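Long-range contact in DNA protection during starvation protein (Agrobacterium tumefaciens, PDB 1O9R), which oxidises iron(II) with hydrogen peroxide and stores it as a ferric mineral inside a hollow dodecamer, protecting DNA from oxidative damage without binding it: residues V35-F48 and Y96-L110. Numbering follows the deposited sequence.
Sequences VTKQAHWNLKGPQF and YPTDIYKIHDHLDAL
Tyr96 lies against Val35, Gln38 and Ala39 at one end of this contact between two antiparallel helices of the ferritin-like four-helix bundle, 12-42 and 103-130. Its CD1 is 3.6 Å from Val35 CG1, and Gln38 CG comes obliquely to Tyr96 CD2, 3.7 Å away. The ring is swung anti to the backbone N (chi1 -165°), and its hydroxyl reaches Ala39 CB and His106. Further on, Tyr101 O accepts a hydrogen bond from Lys44 N (2.9 Å). The Lys44 and Tyr101 side chains run side by side in the same direction. Beyond them, Tyr101 OH is hydrogen-bonded to Thr79 OG1 of one neighbouring subunit, and Lys44 NZ to Gln159 OE1 of another. Ile103 N returns a weak bond to Lys44 O (3.3 Å). Together the two backbone bonds join the loop after helix 12-42 to the start of helix 103-130. Ile103 CD1 packs against the turn Gly45 to Phe48, 3.5 Å from Phe48 N. Ala39 O sits over one face of the buried His106 ring, and Ile100 CD1 covers the opposite face. Tyr96 OH meets the edge of this ring in its plane and shares a hydrogen bond with His106 ND1 (2.7 Å). Leu110 CD2 packs on Val35 CG1, 3.7 Å away.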
ATOM      1  N   VAL A  35      17.336 -24.645 -11.599  1.00 13.96           N
ATOM      2  CA  VAL A  35      18.701 -24.592 -11.103  1.00 15.31           C
ATOM      3  C   VAL A  35      18.861 -23.560 -10.008  1.00 13.81           C
ATOM      4  O   VAL A  35      19.577 -23.735  -9.012  1.00 15.12           O
ATOM      5  CB  VAL A  35      19.609 -24.227 -12.330  1.00 15.92           C
ATOM      6  CG1 VAL A  35      20.873 -23.609 -11.896  1.00 18.82           C
ATOM      7  CG2 VAL A  35      19.860 -25.519 -13.145  1.00 16.92           C
ATOM      8  N   THR A  36      18.239 -22.380 -10.214  1.00 14.25           N
ATOM      9  CA  THR A  36      18.374 -21.275  -9.287  1.00 12.85           C
ATOM     10  C   THR A  36      17.880 -21.646  -7.888  1.00 14.77           C
ATOM     11  O   THR A  36      18.582 -21.326  -6.915  1.00 14.32           O
ATOM     12  CB  THR A  36      17.608 -20.076  -9.872  1.00 13.46           C
ATOM     13  OG1 THR A  36      18.241 -19.716 -11.142  1.00 15.04           O
ATOM     14  CG2 THR A  36      17.678 -18.850  -9.006  1.00 14.43           C
ATOM     15  N   LYS A  37      16.722 -22.308  -7.833  1.00 13.66           N
ATOM     16  CA  LYS A  37      16.207 -22.736  -6.536  1.00 14.48           C
ATOM     17  C   LYS A  37      17.036 -23.906  -5.976  1.00 14.79           C
ATOM     18  O   LYS A  37      17.308 -23.939  -4.779  1.00 14.01           O
ATOM     19  CB  LYS A  37      14.736 -23.121  -6.634  1.00 14.92           C
ATOM     20  CG  LYS A  37      13.782 -21.914  -6.638  1.00 16.84           C
ATOM     21  CD  LYS A  37      13.649 -21.369  -5.188  1.00 19.72           C
ATOM     22  CE  LYS A  37      12.611 -20.228  -5.195  1.00 20.51           C
ATOM     23  NZ  LYS A  37      12.440 -19.836  -3.737  1.00 22.64           N
ATOM     24  N   GLN A  38      17.515 -24.825  -6.839  1.00 14.01           N
ATOM     25  CA  GLN A  38      18.357 -25.944  -6.377  1.00 13.32           C
ATOM     26  C   GLN A  38      19.556 -25.389  -5.638  1.00 14.81           C
ATOM     27  O   GLN A  38      19.942 -25.858  -4.540  1.00 16.19           O
ATOM     28  CB  GLN A  38      18.736 -26.777  -7.621  1.00 13.98           C
ATOM     29  CG  GLN A  38      19.767 -27.883  -7.224  1.00 14.59           C
ATOM     30  CD  GLN A  38      19.130 -28.938  -6.376  1.00 15.62           C
ATOM     31  OE1 GLN A  38      19.887 -29.637  -5.622  1.00 16.31           O
ATOM     32  NE2 GLN A  38      17.879 -29.153  -6.372  1.00 14.65           N
ATOM     33  N   ALA A  39      20.222 -24.361  -6.188  1.00 14.64           N
ATOM     34  CA  ALA A  39      21.393 -23.772  -5.538  1.00 14.42           C
ATOM     35  C   ALA A  39      20.980 -23.025  -4.306  1.00 15.76           C
ATOM     36  O   ALA A  39      21.563 -23.211  -3.215  1.00 15.35           O
ATOM     37  CB  ALA A  39      22.039 -22.799  -6.535  1.00 13.44           C
ATOM     38  N   HIS A  40      19.914 -22.234  -4.367  1.00 15.43           N
ATOM     39  CA  HIS A  40      19.441 -21.451  -3.241  1.00 15.49           C
ATOM     40  C   HIS A  40      19.186 -22.280  -1.996  1.00 14.49           C
ATOM     41  O   HIS A  40      19.576 -21.848  -0.859  1.00 15.63           O
ATOM     42  CB  HIS A  40      18.187 -20.736  -3.716  1.00 14.98           C
ATOM     43  CG  HIS A  40      17.127 -20.373  -2.743  1.00 14.39           C
ATOM     44  ND1 HIS A  40      17.014 -19.086  -2.194  1.00 14.39           N
ATOM     45  CD2 HIS A  40      16.069 -21.079  -2.254  1.00 16.36           C
ATOM     46  CE1 HIS A  40      15.907 -19.010  -1.455  1.00 15.24           C
ATOM     47  NE2 HIS A  40      15.365 -20.229  -1.464  1.00 16.85           N
ATOM     48  N   TRP A  41      18.583 -23.465  -2.127  1.00 13.85           N
ATOM     49  CA  TRP A  41      18.297 -24.248  -0.911  1.00 14.40           C
ATOM     50  C   TRP A  41      19.547 -24.813  -0.261  1.00 15.02           C
ATOM     51  O   TRP A  41      19.598 -24.999   0.958  1.00 14.30           O
ATOM     52  CB  TRP A  41      17.401 -25.455  -1.260  1.00 13.69           C
ATOM     53  CG  TRP A  41      16.033 -25.093  -1.719  1.00 12.69           C
ATOM     54  CD1 TRP A  41      15.205 -24.172  -1.139  1.00 14.52           C
ATOM     55  CD2 TRP A  41      15.316 -25.593  -2.841  1.00 13.61           C
ATOM     56  NE1 TRP A  41      14.018 -24.082  -1.838  1.00 14.94           N
ATOM     57  CE2 TRP A  41      14.068 -24.941  -2.903  1.00 15.17           C
ATOM     58  CE3 TRP A  41      15.648 -26.559  -3.798  1.00 13.45           C
ATOM     59  CZ2 TRP A  41      13.118 -25.254  -3.895  1.00 15.25           C
ATOM     60  CZ3 TRP A  41      14.690 -26.843  -4.786  1.00 16.86           C
ATOM     61  CH2 TRP A  41      13.457 -26.162  -4.807  1.00 15.18           C
ATOM     62  N   ASN A  42      20.545 -25.149  -1.087  1.00 15.00           N
ATOM     63  CA  ASN A  42      21.686 -25.951  -0.648  1.00 14.78           C
ATOM     64  C   ASN A  42      22.971 -25.211  -0.439  1.00 16.95           C
ATOM     65  O   ASN A  42      24.061 -25.805  -0.209  1.00 18.02           O
ATOM     66  CB  ASN A  42      21.908 -27.111  -1.656  1.00 13.70           C
ATOM     67  CG  ASN A  42      20.740 -28.086  -1.659  1.00 14.10           C
ATOM     68  OD1 ASN A  42      20.468 -28.708  -0.600  1.00 14.99           O
ATOM     69  ND2 ASN A  42      19.982 -28.238  -2.751  1.00 14.13           N
ATOM     70  N   LEU A  43      22.957 -23.887  -0.448  1.00 14.67           N
ATOM     71  CA  LEU A  43      24.112 -23.047  -0.200  1.00 16.19           C
ATOM     72  C   LEU A  43      24.572 -23.169   1.224  1.00 16.35           C
ATOM     73  O   LEU A  43      23.743 -23.129   2.149  1.00 16.41           O
ATOM     74  CB  LEU A  43      23.720 -21.511  -0.262  1.00 18.43           C
ATOM     75  CG  LEU A  43      23.163 -21.051  -1.586  1.00 19.14           C
ATOM     76  CD1 LEU A  43      22.785 -19.547  -1.494  1.00 18.79           C
ATOM     77  CD2 LEU A  43      24.113 -21.229  -2.768  1.00 21.04           C
ATOM     78  N   LYS A  44      25.900 -23.267   1.406  1.00 15.05           N
ATOM     79  CA  LYS A  44      26.419 -23.276   2.781  1.00 17.22           C
ATOM     80  C   LYS A  44      27.668 -22.417   2.824  1.00 16.29           C
ATOM     81  O   LYS A  44      28.507 -22.610   1.939  1.00 17.31           O
ATOM     82  CB  LYS A  44      26.921 -24.672   3.165  1.00 18.77           C
ATOM     83  CG  LYS A  44      26.079 -25.908   2.931  1.00 20.68           C
ATOM     84  CD  LYS A  44      24.895 -25.846   3.920  1.00 19.07           C
ATOM     85  CE  LYS A  44      24.014 -27.109   3.689  1.00 18.88           C
ATOM     86  NZ  LYS A  44      22.760 -26.877   4.519  1.00 21.35           N
ATOM     87  N   GLY A  45      27.822 -21.545   3.794  1.00 16.37           N
ATOM     88  CA  GLY A  45      29.074 -20.763   3.943  1.00 17.20           C
ATOM     89  C   GLY A  45      28.740 -19.375   4.407  1.00 18.79           C
ATOM     90  O   GLY A  45      27.581 -18.954   4.529  1.00 14.94           O
ATOM     91  N   PRO A  46      29.735 -18.513   4.611  1.00 17.68           N
ATOM     92  CA  PRO A  46      29.608 -17.198   5.208  1.00 17.98           C
ATOM     93  C   PRO A  46      28.744 -16.170   4.490  1.00 18.02           C
ATOM     94  O   PRO A  46      28.210 -15.270   5.142  1.00 18.26           O
ATOM     95  CB  PRO A  46      31.053 -16.747   5.376  1.00 20.49           C
ATOM     96  CG  PRO A  46      31.851 -17.993   5.445  1.00 22.66           C
ATOM     97  CD  PRO A  46      31.172 -18.998   4.545  1.00 21.88           C
ATOM     98  N   GLN A  47      28.639 -16.416   3.176  1.00 18.00           N
ATOM     99  CA  GLN A  47      27.839 -15.553   2.364  1.00 19.23           C
ATOM    100  C   GLN A  47      26.377 -16.016   2.239  1.00 18.17           C
ATOM    101  O   GLN A  47      25.603 -15.433   1.477  1.00 18.05           O
ATOM    102  CB  GLN A  47      28.441 -15.685   0.898  1.00 22.41           C
ATOM    103  CG  GLN A  47      29.927 -15.408   0.702  1.00 24.98           C
ATOM    104  CD  GLN A  47      30.562 -15.922  -0.586  1.00 25.46           C
ATOM    105  OE1 GLN A  47      31.024 -17.084  -0.664  1.00 25.85           O
ATOM    106  NE2 GLN A  47      30.680 -15.121  -1.654  1.00 23.67           N
ATOM    107  N   PHE A  48      25.927 -16.948   3.076  1.00 15.66           N
ATOM    108  CA  PHE A  48      24.626 -17.546   2.862  1.00 14.20           C
ATOM    109  C   PHE A  48      23.467 -16.571   2.651  1.00 14.52           C
ATOM    110  O   PHE A  48      22.787 -16.729   1.637  1.00 14.53           O
ATOM    111  CB  PHE A  48      24.286 -18.456   4.093  1.00 14.59           C
ATOM    112  CG  PHE A  48      22.883 -19.023   3.982  1.00 14.24           C
ATOM    113  CD1 PHE A  48      22.691 -20.150   3.187  1.00 13.71           C
ATOM    114  CD2 PHE A  48      21.811 -18.488   4.650  1.00 12.99           C
ATOM    115  CE1 PHE A  48      21.410 -20.693   3.025  1.00 13.27           C
ATOM    116  CE2 PHE A  48      20.541 -18.976   4.528  1.00 13.09           C
ATOM    117  CZ  PHE A  48      20.354 -20.089   3.702  1.00 12.93           C
ATOM    118  N   TYR A  96      22.644 -29.934 -13.199  1.00 15.47           N
ATOM    119  CA  TYR A  96      23.256 -29.218 -12.084  1.00 15.84           C
ATOM    120  C   TYR A  96      23.703 -30.215 -11.026  1.00 14.77           C
ATOM    121  O   TYR A  96      22.979 -31.145 -10.647  1.00 16.50           O
ATOM    122  CB  TYR A  96      22.166 -28.249 -11.482  1.00 15.96           C
ATOM    123  CG  TYR A  96      22.786 -27.218 -10.576  1.00 14.54           C
ATOM    124  CD1 TYR A  96      23.357 -26.035 -11.090  1.00 15.85           C
ATOM    125  CD2 TYR A  96      22.844 -27.420  -9.200  1.00 14.66           C
ATOM    126  CE1 TYR A  96      23.946 -25.081 -10.295  1.00 16.43           C
ATOM    127  CE2 TYR A  96      23.459 -26.458  -8.395  1.00 15.37           C
ATOM    128  CZ  TYR A  96      23.996 -25.300  -8.917  1.00 14.66           C
ATOM    129  OH  TYR A  96      24.601 -24.337  -8.154  1.00 15.91           O
ATOM    130  N   PRO A  97      24.899 -30.001 -10.475  1.00 16.63           N
ATOM    131  CA  PRO A  97      25.397 -30.964  -9.461  1.00 16.03           C
ATOM    132  C   PRO A  97      24.622 -30.932  -8.161  1.00 17.56           C
ATOM    133  O   PRO A  97      24.422 -29.831  -7.622  1.00 18.14           O
ATOM    134  CB  PRO A  97      26.849 -30.588  -9.315  1.00 16.20           C
ATOM    135  CG  PRO A  97      26.933 -29.124  -9.674  1.00 19.00           C
ATOM    136  CD  PRO A  97      25.888 -28.972 -10.786  1.00 17.03           C
ATOM    137  N   THR A  98      24.232 -32.082  -7.659  1.00 18.50           N
ATOM    138  CA  THR A  98      23.451 -32.095  -6.397  1.00 18.26           C
ATOM    139  C   THR A  98      24.331 -32.313  -5.195  1.00 19.36           C
ATOM    140  O   THR A  98      23.802 -32.432  -4.076  1.00 20.74           O
ATOM    141  CB  THR A  98      22.351 -33.164  -6.479  1.00 20.89           C
ATOM    142  OG1 THR A  98      22.905 -34.456  -6.760  1.00 22.09           O
ATOM    143  CG2 THR A  98      21.388 -32.830  -7.597  1.00 20.20           C
ATOM    144  N   ASP A  99      25.625 -32.435  -5.385  1.00 19.75           N
ATOM    145  CA  ASP A  99      26.540 -32.714  -4.304  1.00 19.49           C
ATOM    146  C   ASP A  99      27.518 -31.594  -4.031  1.00 20.65           C
ATOM    147  O   ASP A  99      28.564 -31.744  -3.417  1.00 21.32           O
ATOM    148  CB  ASP A  99      27.309 -34.023  -4.584  1.00 22.49           C
ATOM    149  CG  ASP A  99      28.173 -33.887  -5.807  1.00 27.45           C
ATOM    150  OD1 ASP A  99      29.024 -34.805  -5.996  1.00 30.22           O
ATOM    151  OD2 ASP A  99      28.032 -32.925  -6.592  1.00 24.80           O
ATOM    152  N   ILE A 100      27.136 -30.345  -4.382  1.00 17.56           N
ATOM    153  CA  ILE A 100      27.974 -29.186  -4.039  1.00 16.81           C
ATOM    154  C   ILE A 100      27.238 -28.318  -2.989  1.00 16.80           C
ATOM    155  O   ILE A 100      25.997 -28.391  -2.933  1.00 17.16           O
ATOM    156  CB  ILE A 100      28.303 -28.336  -5.250  1.00 18.64           C
ATOM    157  CG1 ILE A 100      27.024 -27.965  -6.019  1.00 18.11           C
ATOM    158  CG2 ILE A 100      29.299 -29.131  -6.142  1.00 18.82           C
ATOM    159  CD1 ILE A 100      27.340 -26.790  -6.994  1.00 17.92           C
ATOM    160  N   TYR A 101      27.985 -27.722  -2.107  1.00 16.84           N
ATOM    161  CA  TYR A 101      27.450 -26.957  -0.978  1.00 14.66           C
ATOM    162  C   TYR A 101      28.145 -25.652  -0.790  1.00 16.87           C
ATOM    163  O   TYR A 101      27.522 -24.592  -0.594  1.00 15.66           O
ATOM    164  CB  TYR A 101      27.563 -27.798   0.365  1.00 16.33           C
ATOM    165  CG  TYR A 101      26.804 -29.093   0.174  1.00 16.65           C
ATOM    166  CD1 TYR A 101      27.516 -30.286  -0.203  1.00 16.88           C
ATOM    167  CD2 TYR A 101      25.456 -29.189   0.225  1.00 17.19           C
ATOM    168  CE1 TYR A 101      26.832 -31.433  -0.420  1.00 17.70           C
ATOM    169  CE2 TYR A 101      24.759 -30.355  -0.013  1.00 16.31           C
ATOM    170  CZ  TYR A 101      25.452 -31.507  -0.356  1.00 16.87           C
ATOM    171  OH  TYR A 101      24.768 -32.660  -0.583  1.00 18.86           O
ATOM    172  N   LYS A 102      29.481 -25.582  -0.871  1.00 16.25           N
ATOM    173  CA  LYS A 102      30.177 -24.322  -0.751  1.00 16.37           C
ATOM    174  C   LYS A 102      29.558 -23.277  -1.701  1.00 16.08           C
ATOM    175  O   LYS A 102      29.430 -23.572  -2.886  1.00 16.52           O
ATOM    176  CB  LYS A 102      31.671 -24.469  -1.130  1.00 21.18           C
ATOM    177  CG  LYS A 102      32.306 -25.327  -0.007  1.00 23.80           C
ATOM    178  CD  LYS A 102      33.803 -25.119   0.082  1.00 31.04           C
ATOM    179  CE  LYS A 102      34.603 -25.957  -0.886  1.00 35.68           C
ATOM    180  NZ  LYS A 102      36.060 -25.765  -0.519  1.00 36.84           N
ATOM    181  N   ILE A 103      29.464 -22.055  -1.173  1.00 16.53           N
ATOM    182  CA  ILE A 103      28.836 -21.015  -2.050  1.00 14.80           C
ATOM    183  C   ILE A 103      29.674 -20.754  -3.309  1.00 14.09           C
ATOM    184  O   ILE A 103      29.074 -20.531  -4.336  1.00 15.78           O
ATOM    185  CB  ILE A 103      28.562 -19.772  -1.242  1.00 16.44           C
ATOM    186  CG1 ILE A 103      27.393 -20.217  -0.310  1.00 18.12           C
ATOM    187  CG2 ILE A 103      28.155 -18.585  -2.113  1.00 16.20           C
ATOM    188  CD1 ILE A 103      27.148 -19.242   0.798  1.00 18.81           C
ATOM    189  N   HIS A 104      31.003 -20.760  -3.147  1.00 15.80           N
ATOM    190  CA  HIS A 104      31.788 -20.519  -4.381  1.00 15.90           C
ATOM    191  C   HIS A 104      31.471 -21.592  -5.421  1.00 15.53           C
ATOM    192  O   HIS A 104      31.511 -21.250  -6.608  1.00 15.89           O
ATOM    193  CB  HIS A 104      33.288 -20.591  -4.002  1.00 17.98           C
ATOM    194  CG  HIS A 104      34.203 -19.918  -4.985  1.00 21.90           C
ATOM    195  ND1 HIS A 104      35.402 -19.400  -4.545  1.00 25.76           N
ATOM    196  CD2 HIS A 104      34.092 -19.684  -6.288  1.00 22.82           C
ATOM    197  CE1 HIS A 104      36.009 -18.843  -5.608  1.00 26.15           C
ATOM    198  NE2 HIS A 104      35.244 -18.995  -6.685  1.00 24.13           N
ATOM    199  N   ASP A 105      31.273 -22.860  -5.046  1.00 14.73           N
ATOM    200  CA  ASP A 105      30.993 -23.920  -6.012  1.00 15.68           C
ATOM    201  C   ASP A 105      29.644 -23.718  -6.694  1.00 15.57           C
ATOM    202  O   ASP A 105      29.512 -23.873  -7.912  1.00 16.62           O
ATOM    203  CB  ASP A 105      31.091 -25.325  -5.372  1.00 15.61           C
ATOM    204  CG  ASP A 105      32.492 -25.747  -4.952  1.00 19.01           C
ATOM    205  OD1 ASP A 105      33.382 -25.195  -5.575  1.00 20.82           O
ATOM    206  OD2 ASP A 105      32.539 -26.577  -4.023  1.00 19.55           O
ATOM    207  N   HIS A 106      28.656 -23.221  -5.913  1.00 15.28           N
ATOM    208  CA  HIS A 106      27.367 -22.914  -6.553  1.00 15.15           C
ATOM    209  C   HIS A 106      27.510 -21.699  -7.420  1.00 14.84           C
ATOM    210  O   HIS A 106      26.898 -21.740  -8.486  1.00 15.09           O
ATOM    211  CB  HIS A 106      26.340 -22.608  -5.414  1.00 13.55           C
ATOM    212  CG  HIS A 106      25.710 -23.833  -4.819  1.00 14.33           C
ATOM    213  ND1 HIS A 106      24.832 -24.689  -5.451  1.00 14.84           N
ATOM    214  CD2 HIS A 106      25.909 -24.382  -3.576  1.00 15.17           C
ATOM    215  CE1 HIS A 106      24.487 -25.697  -4.658  1.00 15.53           C
ATOM    216  NE2 HIS A 106      25.154 -25.524  -3.524  1.00 14.31           N
ATOM    217  N   LEU A 107      28.224 -20.648  -6.970  1.00 14.75           N
ATOM    218  CA  LEU A 107      28.402 -19.495  -7.854  1.00 15.37           C
ATOM    219  C   LEU A 107      29.052 -19.898  -9.179  1.00 14.66           C
ATOM    220  O   LEU A 107      28.587 -19.432 -10.212  1.00 15.24           O
ATOM    221  CB  LEU A 107      29.266 -18.431  -7.174  1.00 14.79           C
ATOM    222  CG  LEU A 107      28.576 -17.710  -5.985  1.00 14.67           C
ATOM    223  CD1 LEU A 107      29.569 -16.871  -5.196  1.00 15.34           C
ATOM    224  CD2 LEU A 107      27.446 -16.829  -6.548  1.00 17.93           C
ATOM    225  N   ASP A 108      30.087 -20.780  -9.138  1.00 14.86           N
ATOM    226  CA  ASP A 108      30.671 -21.113 -10.465  1.00 15.37           C
ATOM    227  C   ASP A 108      29.700 -21.890 -11.316  1.00 14.54           C
ATOM    228  O   ASP A 108      29.658 -21.661 -12.536  1.00 14.90           O
ATOM    229  CB  ASP A 108      31.933 -21.995 -10.179  1.00 16.93           C
ATOM    230  CG  ASP A 108      33.114 -21.197  -9.698  1.00 19.57           C
ATOM    231  OD1 ASP A 108      33.987 -21.859  -9.047  1.00 21.25           O
ATOM    232  OD2 ASP A 108      33.245 -19.982  -9.940  1.00 22.39           O
ATOM    233  N   ALA A 109      28.902 -22.794 -10.757  1.00 13.98           N
ATOM    234  CA  ALA A 109      27.933 -23.589 -11.488  1.00 16.16           C
ATOM    235  C   ALA A 109      26.793 -22.704 -12.076  1.00 15.19           C
ATOM    236  O   ALA A 109      26.356 -22.880 -13.215  1.00 15.37           O
ATOM    237  CB  ALA A 109      27.400 -24.742 -10.625  1.00 16.53           C
ATOM    238  N   LEU A 110      26.404 -21.741 -11.231  1.00 15.11           N
ATOM    239  CA  LEU A 110      25.376 -20.798 -11.695  1.00 15.04           C
ATOM    240  C   LEU A 110      25.926 -19.889 -12.793  1.00 15.03           C
ATOM    241  O   LEU A 110      25.214 -19.615 -13.762  1.00 15.39           O
ATOM    242  CB  LEU A 110      24.916 -19.936 -10.493  1.00 15.46           C
ATOM    243  CG  LEU A 110      24.069 -20.678  -9.466  1.00 14.93           C
ATOM    244  CD1 LEU A 110      24.039 -19.881  -8.179  1.00 16.89           C
ATOM    245  CD2 LEU A 110      22.662 -20.945 -10.011  1.00 18.80           C
TER